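Local coordinates for cell division protein FtsZ 1 (Methanocaldococcus jannaschii, PDB 1W58), which binds GTP and, probably as a GTPase, polymerises into the contractile Z ring at the site of cell division, at residues A[237-242]-A[316-321]. Residues are numbered along the deposited sequence; the frame is centred on the assembly and turned at random.
Sequences ADVKAV and TIIWGA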
# COMPACT_ATOMS: atom_id res chain seq x y z
N ALA A 237 -23.46 6.40 16.83
CA ALA A 237 -23.65 7.13 15.58
C ALA A 237 -23.72 8.64 15.79
O ALA A 237 -23.38 9.40 14.88
CB ALA A 237 -24.91 6.64 14.86
N ASP A 238 -24.15 9.06 16.98
CA ASP A 238 -24.22 10.50 17.29
C ASP A 238 -22.82 10.95 17.68
O ASP A 238 -22.38 12.07 17.36
CB ASP A 238 -25.18 10.76 18.46
CG ASP A 238 -26.62 10.37 18.13
OD1 ASP A 238 -27.25 9.66 18.96
OD2 ASP A 238 -27.12 10.77 17.06
N VAL A 239 -22.12 10.07 18.39
CA VAL A 239 -20.76 10.33 18.82
C VAL A 239 -19.91 10.61 17.58
O VAL A 239 -19.13 11.57 17.55
CB VAL A 239 -20.16 9.09 19.52
CG1 VAL A 239 -18.66 9.29 19.73
CG2 VAL A 239 -20.87 8.83 20.85
N LYS A 240 -20.09 9.76 16.57
CA LYS A 240 -19.35 9.84 15.32
C LYS A 240 -19.68 11.09 14.53
O LYS A 240 -18.80 11.70 13.92
CB LYS A 240 -19.64 8.57 14.50
CG LYS A 240 -18.79 8.32 13.25
CD LYS A 240 -19.14 6.93 12.71
CE LYS A 240 -18.09 6.34 11.76
NZ LYS A 240 -17.94 7.12 10.50
N ALA A 241 -20.95 11.48 14.54
CA ALA A 241 -21.38 12.67 13.81
C ALA A 241 -20.78 13.95 14.40
O ALA A 241 -20.38 14.85 13.68
CB ALA A 241 -22.92 12.75 13.78
N VAL A 242 -20.70 14.03 15.72
CA VAL A 242 -20.12 15.22 16.33
C VAL A 242 -18.59 15.28 16.21
O VAL A 242 -18.03 16.32 15.89
CB VAL A 242 -20.48 15.30 17.82
CG1 VAL A 242 -19.85 16.55 18.44
CG2 VAL A 242 -21.99 15.33 17.97
N THR A 316 -24.33 20.90 18.51
CA THR A 316 -24.81 19.55 18.78
C THR A 316 -24.10 19.11 20.03
O THR A 316 -22.89 19.23 20.13
CB THR A 316 -24.44 18.59 17.66
OG1 THR A 316 -24.84 19.14 16.40
CG2 THR A 316 -25.14 17.25 17.88
N ILE A 317 -24.85 18.61 21.00
CA ILE A 317 -24.25 18.15 22.25
C ILE A 317 -24.51 16.67 22.45
O ILE A 317 -25.62 16.19 22.24
CB ILE A 317 -24.84 18.89 23.49
CG1 ILE A 317 -24.49 20.38 23.43
CG2 ILE A 317 -24.32 18.28 24.77
CD1 ILE A 317 -25.38 21.16 22.51
N ILE A 318 -23.47 15.94 22.83
CA ILE A 318 -23.60 14.52 23.09
C ILE A 318 -23.29 14.39 24.56
O ILE A 318 -22.30 14.95 25.04
CB ILE A 318 -22.57 13.70 22.27
CG1 ILE A 318 -22.83 13.90 20.78
CG2 ILE A 318 -22.64 12.23 22.67
CD1 ILE A 318 -24.27 13.70 20.35
N TRP A 319 -24.14 13.68 25.30
CA TRP A 319 -23.91 13.54 26.73
C TRP A 319 -24.35 12.21 27.31
O TRP A 319 -25.11 11.46 26.69
CB TRP A 319 -24.59 14.69 27.48
CG TRP A 319 -26.10 14.65 27.41
CD1 TRP A 319 -26.89 15.21 26.44
CD2 TRP A 319 -26.99 14.03 28.35
NE1 TRP A 319 -28.21 14.97 26.72
CE2 TRP A 319 -28.30 14.24 27.89
CE3 TRP A 319 -26.80 13.30 29.54
CZ2 TRP A 319 -29.43 13.76 28.58
CZ3 TRP A 319 -27.91 12.82 30.21
CH2 TRP A 319 -29.21 13.05 29.73
N GLY A 320 -23.86 11.92 28.51
CA GLY A 320 -24.19 10.69 29.19
C GLY A 320 -24.03 10.92 30.68
O GLY A 320 -23.59 11.99 31.09
N ALA A 321 -24.36 9.91 31.48
CA ALA A 321 -24.25 10.00 32.93
C ALA A 321 -23.99 8.61 33.50
O ALA A 321 -24.76 7.68 33.27
CB ALA A 321 -25.54 10.56 33.52
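Thr316 reaches Val242 chiefly through its methyl: CG2 of the threonine lies 3.7 Å from CG2 of the valine. CG2 stands anti to the threonine's own backbone N, a rotation that puts the methyl rather than OG1 on the helix side. One residue on, Ile317 turns the opposite way, onto Ser308 of helix 297-308 and Ile287 of the neighbouring strand 285-291. Ile318 points back at the helix and carries most of the contact, meeting residues one turn apart. Its CG1 sits 3.3 Å from CG2 of Val242, the two side chains sliding past each other in opposite directions. With chi1 at -62° CG1 runs beside the isoleucine's backbone N, and chi2 at -50° turns CD1 to the CB methylene of Asp238, 3.6 Å away, so the aspartate touches with its aliphatic root. The other branch, CG2, comes within 4.2 Å of CG2 of Val239, which also packs on Val234. Strand 317-323 is an edge strand of the four-stranded mixed sheet in the FtsZ C-terminal domain, and helix 236-243 covers one face of that strand; the axes of 237-242 and 317-321 come within 8.8 Å, at 140° to each other; helix 297-308 takes the other face. Trimming Ile318 to an alanine would probably open a gap between helix and strand, leaving Val242 and the Asp238 methylene without their main partner here. The backbone of Ile318 hydrogen-bonds with Ala285 and Ile287 of the adjacent strand. Beyond it Trp319 swings to the far face, against Ala300, Arg301 and Val304.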